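Uncharacterized protein (Xanthomonas campestris pv. vesicatoria, PDB 4FC9) is a type III effector secreted into the plant host; this all-helical C-terminal domain probably acts as its E3 ubiquitin ligase module. Local coordinates at residues A[27-33]-A[169-173]; A[55-60]-A[183-187]; A[84-88]-A[161-165]. All blocks are in the same frame, centred on the assembly; numbering follows the deposited sequence.

Contact 1 of 3, residues A[27-33]-A[169-173]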
# COMPACT_ATOMS: atom_id res chain seq x y z
N GLU A 27 -15.73 2.45 0.96
CA GLU A 27 -16.49 1.52 0.13
C GLU A 27 -17.59 0.93 0.99
O GLU A 27 -17.33 0.12 1.88
CB GLU A 27 -15.59 0.41 -0.40
CG GLU A 27 -14.67 0.83 -1.54
CD GLU A 27 -15.38 0.95 -2.88
OE1 GLU A 27 -16.59 0.65 -2.95
OE2 GLU A 27 -14.71 1.33 -3.86
N LEU A 28 -18.82 1.35 0.72
CA LEU A 28 -19.94 1.03 1.59
C LEU A 28 -20.19 -0.47 1.75
O LEU A 28 -20.59 -0.92 2.82
CB LEU A 28 -21.20 1.74 1.10
CG LEU A 28 -21.08 3.26 1.15
CD1 LEU A 28 -22.40 3.90 0.77
CD2 LEU A 28 -20.64 3.72 2.54
N LEU A 29 -19.95 -1.23 0.69
CA LEU A 29 -20.19 -2.67 0.76
C LEU A 29 -18.93 -3.49 0.53
O LEU A 29 -18.08 -3.13 -0.27
CB LEU A 29 -21.27 -3.11 -0.23
CG LEU A 29 -22.71 -2.75 0.12
CD1 LEU A 29 -23.64 -3.21 -0.98
CD2 LEU A 29 -23.11 -3.36 1.46
N LEU A 30 -18.82 -4.59 1.26
CA LEU A 30 -17.77 -5.55 1.00
C LEU A 30 -18.20 -6.42 -0.17
O LEU A 30 -18.80 -7.48 0.01
CB LEU A 30 -17.47 -6.39 2.23
CG LEU A 30 -16.23 -7.29 2.17
CD1 LEU A 30 -14.97 -6.49 1.86
CD2 LEU A 30 -16.08 -8.05 3.47
N THR A 31 -17.92 -5.95 -1.38
CA THR A 31 -18.20 -6.70 -2.59
C THR A 31 -17.19 -7.83 -2.71
O THR A 31 -16.16 -7.82 -2.05
CB THR A 31 -18.04 -5.80 -3.83
OG1 THR A 31 -16.68 -5.38 -3.94
CG2 THR A 31 -18.93 -4.57 -3.72
N ALA A 32 -17.49 -8.80 -3.57
CA ALA A 32 -16.58 -9.92 -3.80
C ALA A 32 -15.22 -9.45 -4.30
O ALA A 32 -14.20 -10.05 -3.98
CB ALA A 32 -17.20 -10.90 -4.77
N ALA A 33 -15.23 -8.38 -5.09
CA ALA A 33 -14.00 -7.82 -5.65
C ALA A 33 -13.10 -7.26 -4.56
O ALA A 33 -11.89 -7.46 -4.58
CB ALA A 33 -14.34 -6.73 -6.66
N VAL A 169 -8.29 1.33 -8.02
CA VAL A 169 -8.92 0.85 -9.25
C VAL A 169 -10.33 0.31 -9.01
O VAL A 169 -11.20 0.41 -9.87
CB VAL A 169 -8.04 -0.21 -9.94
CG1 VAL A 169 -8.76 -0.85 -11.12
CG2 VAL A 169 -6.74 0.42 -10.39
N HIS A 170 -10.56 -0.26 -7.83
CA HIS A 170 -11.89 -0.72 -7.50
C HIS A 170 -12.84 0.47 -7.41
O HIS A 170 -13.98 0.42 -7.90
CB HIS A 170 -11.91 -1.48 -6.19
CG HIS A 170 -13.24 -2.10 -5.89
ND1 HIS A 170 -14.22 -1.44 -5.19
CD2 HIS A 170 -13.76 -3.30 -6.22
CE1 HIS A 170 -15.29 -2.21 -5.10
NE2 HIS A 170 -15.03 -3.35 -5.71
N ALA A 171 -12.37 1.53 -6.78
CA ALA A 171 -13.15 2.75 -6.63
C ALA A 171 -13.29 3.49 -7.95
O ALA A 171 -14.34 4.06 -8.23
CB ALA A 171 -12.52 3.65 -5.57
N HIS A 172 -12.24 3.48 -8.76
CA HIS A 172 -12.27 4.15 -10.06
C HIS A 172 -11.74 3.23 -11.15
O HIS A 172 -10.57 3.32 -11.52
CB HIS A 172 -11.43 5.43 -10.03
CG HIS A 172 -11.71 6.29 -8.84
ND1 HIS A 172 -10.98 6.21 -7.67
CD2 HIS A 172 -12.64 7.25 -8.63
CE1 HIS A 172 -11.45 7.08 -6.80
NE2 HIS A 172 -12.46 7.72 -7.36
N PRO A 173 -12.60 2.35 -11.67
CA PRO A 173 -12.22 1.32 -12.64
C PRO A 173 -11.47 1.85 -13.87
O PRO A 173 -10.62 1.14 -14.41
CB PRO A 173 -13.57 0.70 -13.02
CG PRO A 173 -14.40 0.88 -11.80
CD PRO A 173 -14.02 2.24 -11.28
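His170, near the C-terminal end of helix 152-171, sets its imidazole between the carboxylate of Glu27 and the methyl of Ala33, at the start of helix 32-49. Its CG lies opposite the backbone N (chi1 -174°), which carries the ring out from its own helix to the turn-rich segment 27-31 and the first residues of the helix that follows. ND1 donates to Glu27 OE2 at 3.1 Å, and the N-H to acceptor line is fairly straight. The carboxylate oxygen lies in the plane of the imidazole, yet the donor meets it from well above the carboxylate plane, and the two planes are turned 74° against each other. A kink in the Glu27 chain at chi2 (-77°) brings the carboxylate round to this edge of the ring. The same oxygen also rests against the backbone of the next residue, with OE2 3.5 Å from Ala171 CA.

At another part of the ring edge, Ala33 CB packs against CD2 of His170 at 3.5 Å. Thr31 OG1 comes obliquely to the imidazole and ends 3.2 Å from His170 NE2. Thr31 is the N-cap residue of helix 32-49, its hydroxyl hydrogen-bonded to the backbone N of Leu34. Leu34 and Ile37 of the same helix also touch the His170 side chain.

Chemically this is a His-carboxylate hydrogen bond near the surface, holding the end of helix 152-171 to the segment that leads into helix 32-49. Because ND1 is the donor, the bond fixes which way round the imidazole sits, with CD2 at the Ala33 methyl; a carboxylate so close would probably favour a protonated ring, although the out-of-plane approach to OE2 suggests a bond of modest strength.

Contact 2 of 3, residues A[55-60]-A[183-187]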
# COMPACT_ATOMS: atom_id res chain seq x y z
N PRO A 55 6.46 -12.41 -3.59
CA PRO A 55 5.27 -12.68 -4.40
C PRO A 55 5.25 -11.93 -5.73
O PRO A 55 4.32 -12.09 -6.52
CB PRO A 55 4.12 -12.18 -3.51
CG PRO A 55 4.74 -11.12 -2.68
CD PRO A 55 6.14 -11.59 -2.41
N PHE A 56 6.27 -11.11 -5.97
CA PHE A 56 6.31 -10.28 -7.16
C PHE A 56 7.06 -10.95 -8.31
O PHE A 56 7.06 -10.45 -9.43
CB PHE A 56 6.90 -8.91 -6.84
CG PHE A 56 6.06 -8.11 -5.88
CD1 PHE A 56 4.91 -7.46 -6.32
CD2 PHE A 56 6.39 -8.02 -4.54
CE1 PHE A 56 4.13 -6.73 -5.44
CE2 PHE A 56 5.61 -7.30 -3.65
CZ PHE A 56 4.48 -6.65 -4.10
N LEU A 57 7.68 -12.08 -8.02
CA LEU A 57 8.37 -12.84 -9.05
C LEU A 57 7.76 -14.23 -9.21
O LEU A 57 7.33 -14.84 -8.23
CB LEU A 57 9.86 -12.96 -8.74
CG LEU A 57 10.71 -11.70 -8.88
CD1 LEU A 57 12.10 -11.94 -8.32
CD2 LEU A 57 10.79 -11.25 -10.33
N GLU A 58 7.72 -14.69 -10.45
CA GLU A 58 7.25 -16.03 -10.79
C GLU A 58 7.86 -17.09 -9.88
O GLU A 58 9.08 -17.15 -9.70
CB GLU A 58 7.59 -16.33 -12.25
CG GLU A 58 7.01 -17.62 -12.77
CD GLU A 58 7.38 -17.88 -14.21
OE1 GLU A 58 8.25 -17.17 -14.74
OE2 GLU A 58 6.80 -18.81 -14.81
N GLY A 59 7.01 -17.91 -9.28
CA GLY A 59 7.45 -18.97 -8.39
C GLY A 59 7.68 -18.54 -6.96
O GLY A 59 8.02 -19.36 -6.11
N ALA A 60 7.50 -17.25 -6.69
CA ALA A 60 7.74 -16.68 -5.37
C ALA A 60 9.08 -17.09 -4.76
O ALA A 60 9.11 -17.76 -3.72
CB ALA A 60 6.59 -17.03 -4.43
N ALA A 183 1.00 -9.24 -12.05
CA ALA A 183 0.95 -10.64 -11.67
C ALA A 183 1.54 -10.79 -10.27
O ALA A 183 2.60 -10.27 -9.98
CB ALA A 183 1.73 -11.48 -12.66
N VAL A 184 0.82 -11.49 -9.41
CA VAL A 184 1.34 -11.79 -8.09
C VAL A 184 1.45 -13.30 -7.96
O VAL A 184 0.71 -14.04 -8.60
CB VAL A 184 0.48 -11.18 -6.97
CG1 VAL A 184 0.04 -9.78 -7.35
CG2 VAL A 184 -0.73 -12.05 -6.68
N HIS A 185 2.40 -13.75 -7.16
CA HIS A 185 2.70 -15.16 -7.09
C HIS A 185 2.67 -15.68 -5.66
O HIS A 185 3.58 -15.41 -4.87
CB HIS A 185 4.03 -15.45 -7.77
CG HIS A 185 4.09 -14.95 -9.18
ND1 HIS A 185 3.66 -15.69 -10.25
CD2 HIS A 185 4.51 -13.77 -9.68
CE1 HIS A 185 3.82 -15.00 -11.36
NE2 HIS A 185 4.34 -13.82 -11.04
N ILE A 186 1.61 -16.40 -5.34
CA ILE A 186 1.43 -16.97 -4.02
C ILE A 186 1.88 -18.42 -4.05
O ILE A 186 1.47 -19.18 -4.93
CB ILE A 186 -0.05 -16.89 -3.59
CG1 ILE A 186 -0.57 -15.46 -3.72
CG2 ILE A 186 -0.23 -17.43 -2.18
CD1 ILE A 186 0.25 -14.42 -2.98
N PRO A 187 2.74 -18.81 -3.09
CA PRO A 187 3.18 -20.20 -2.95
C PRO A 187 2.00 -21.17 -2.93
O PRO A 187 0.93 -20.84 -2.41
CB PRO A 187 3.87 -20.20 -1.59
CG PRO A 187 4.39 -18.84 -1.45
CD PRO A 187 3.39 -17.93 -2.11
O HOH W 1 4.70 -9.66 -11.43
O HOH W 2 4.47 -18.66 -9.65
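The His185 imidazole lies flat over the backbone of Glu58: the Glu58 CA stands 3.5 Å from the centroid of the His185 ring and only 2° off its normal, a CH-pi contact. CG of His185 sits beside the backbone N (chi1 -55°), which lays the ring face against the type II beta turn from Leu57 to Ala60. At the ring's CD2, Leu57 C approaches to 3.3 Å. One water bridges the turn to the ring, accepting from Gly59 N at 2.7 Å and hydrogen-bonded to His185 ND1.

The backbones join at one direct hydrogen bond, from His185 N to Pro55 O at 2.6 Å, which uses a lone pair in the carbonyl plane. A second water donates to both Phe56 O and Ala183 O. Farther along, Ala60 CB abuts His185 O at 3.4 Å and touches the Pro187 ring.

Both segments are loops that run over the helices of the domain. Phe56 inserts its ring among helices 32-49, 79-88 and 152-171, while Pro55, Ile186 and Pro187 rest on helix 32-49.

Contact 3 of 3, residues A[84-88]-A[161-165]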
# COMPACT_ATOMS: atom_id res chain seq x y z
N MSE A 84 5.88 -0.16 -9.87
CA MSE A 84 5.16 0.47 -8.77
C MSE A 84 5.94 1.62 -8.17
O MSE A 84 5.35 2.59 -7.70
CB MSE A 84 4.80 -0.56 -7.70
CG MSE A 84 3.76 -1.56 -8.17
SE MSE A 84 2.89 -2.47 -6.69
CE MSE A 84 4.46 -3.31 -5.93
N LEU A 85 7.26 1.52 -8.19
CA LEU A 85 8.10 2.64 -7.79
C LEU A 85 7.76 3.88 -8.60
O LEU A 85 7.57 4.96 -8.05
CB LEU A 85 9.59 2.28 -7.92
CG LEU A 85 10.21 1.54 -6.73
CD1 LEU A 85 11.59 1.00 -7.06
CD2 LEU A 85 10.26 2.45 -5.50
N ALA A 86 7.66 3.72 -9.91
CA ALA A 86 7.33 4.84 -10.79
C ALA A 86 5.93 5.38 -10.53
O ALA A 86 5.74 6.59 -10.49
CB ALA A 86 7.49 4.43 -12.25
N GLU A 87 4.96 4.48 -10.37
CA GLU A 87 3.59 4.87 -10.06
C GLU A 87 3.51 5.69 -8.78
O GLU A 87 2.74 6.64 -8.69
CB GLU A 87 2.69 3.63 -9.92
CG GLU A 87 2.39 2.93 -11.22
CD GLU A 87 1.58 1.67 -11.02
OE1 GLU A 87 1.07 1.45 -9.90
OE2 GLU A 87 1.45 0.88 -11.97
N SER A 88 4.33 5.34 -7.80
CA SER A 88 4.31 6.02 -6.51
C SER A 88 4.87 7.44 -6.59
O SER A 88 4.68 8.24 -5.67
CB SER A 88 5.06 5.20 -5.46
OG SER A 88 6.46 5.24 -5.68
N MSE A 161 1.36 -1.25 -1.06
CA MSE A 161 1.07 -0.46 -2.24
C MSE A 161 0.26 -1.25 -3.25
O MSE A 161 -0.56 -0.68 -3.98
CB MSE A 161 2.33 0.09 -2.89
CG MSE A 161 1.97 1.12 -3.94
SE MSE A 161 3.40 1.83 -4.95
CE MSE A 161 2.35 2.59 -6.42
N TRP A 162 0.48 -2.56 -3.31
CA TRP A 162 -0.32 -3.38 -4.20
C TRP A 162 -1.78 -3.27 -3.81
O TRP A 162 -2.64 -3.05 -4.67
CB TRP A 162 0.12 -4.84 -4.18
CG TRP A 162 -0.65 -5.64 -5.19
CD1 TRP A 162 -0.32 -5.85 -6.50
CD2 TRP A 162 -1.90 -6.31 -4.98
NE1 TRP A 162 -1.28 -6.62 -7.11
CE2 TRP A 162 -2.26 -6.91 -6.20
CE3 TRP A 162 -2.75 -6.46 -3.88
CZ2 TRP A 162 -3.43 -7.66 -6.35
CZ3 TRP A 162 -3.91 -7.20 -4.03
CH2 TRP A 162 -4.24 -7.79 -5.25
N LYS A 163 -2.07 -3.40 -2.52
CA LYS A 163 -3.43 -3.24 -2.04
C LYS A 163 -3.95 -1.84 -2.35
O LYS A 163 -5.06 -1.69 -2.84
CB LYS A 163 -3.52 -3.49 -0.54
CG LYS A 163 -4.90 -3.20 0.02
CD LYS A 163 -5.19 -4.08 1.21
CE LYS A 163 -5.29 -3.27 2.48
NZ LYS A 163 -5.65 -4.13 3.64
N THR A 164 -3.12 -0.83 -2.08
CA THR A 164 -3.50 0.56 -2.31
C THR A 164 -3.95 0.82 -3.75
O THR A 164 -4.99 1.41 -3.98
CB THR A 164 -2.35 1.53 -1.96
OG1 THR A 164 -2.14 1.51 -0.54
CG2 THR A 164 -2.68 2.94 -2.39
N ARG A 165 -3.16 0.36 -4.71
CA ARG A 165 -3.47 0.60 -6.12
C ARG A 165 -4.69 -0.21 -6.57
O ARG A 165 -5.45 0.23 -7.42
CB ARG A 165 -2.25 0.34 -7.02
CG ARG A 165 -1.83 -1.11 -7.13
CD ARG A 165 -0.41 -1.27 -7.69
NE ARG A 165 -0.24 -0.75 -9.05
CZ ARG A 165 -0.62 -1.39 -10.16
NH1 ARG A 165 -1.21 -2.57 -10.09
NH2 ARG A 165 -0.40 -0.83 -11.34
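Glu87 and Arg165 meet in a side-on, two-nitrogen salt bridge between helix 79-88 and helix 152-171. Arg165 NE gives its hydrogen to Glu87 OE1 at 2.7 Å, and Arg165 NH2 reaches Glu87 OE2 at 2.6 Å. Each oxygen uses its syn lone pair, and the carboxylate and guanidinium planes are only 20° apart, so the pair forms a nearly flat, two-pronged ion pair that restrains rotation of both groups.

Beside it the two selenomethionines fill the space between the helices. Met84 SE lies 3.7 Å from Arg165 CD, its chain crossing the arginine at about a right angle, and SE also comes near Trp162 CB. Met161 reaches across with an extended chain: its CE methyl comes 3.3 Å from Met84 O and 3.7 Å from Glu87 CB, while its SE touches Ser88 CB at 3.8 Å.

The second shell holds these groups in place. Ser88 OG takes the place between the backbone N and the carbonyl carbon (chi1 72°) and donates to Leu85 O, three residues back, a bond that fixes the hydroxyl. Arg165 NH1 is bonded to Pro180 O, and Phe179 touches the same side chain, so the loop after helix 152-171 steadies the arginine. Phe93 of helix 91-101 packs on Met161.

The local axes lie 11.5 Å apart and cross at 59°, a wide spacing bridged by long side chains. Such a salt bridge, with a buried arginine and a partly exposed glutamate beside apolar helix packing, belongs to the helix-helix interfaces of this all-helical, bilobal domain.

How the contacts relate
From the N terminus, residues 27-33 lead into helix 32-49 and pair with the end of helix 152-171, so contact 1 closes a loop spanning most of the domain. The chain leaves helix 32-49 through 55-60, which pairs with 183-187 beyond helix 152-171; contact 2 therefore crosses contact 1. Contact 3, joining helix 79-88 to helix 152-171, is nested inside both loops. Contacts 1 and 3 share helix 152-171, with centres about 17 Å apart. Contacts 2 and 3 touch directly: Phe56 CE1 meets Met84 CE at 3.5 Å and Val184 CG1 meets Trp162 NE1 at 3.4 Å. Together they tie helices 32-49 and 79-88, and the C-terminal loop, around helix 152-171.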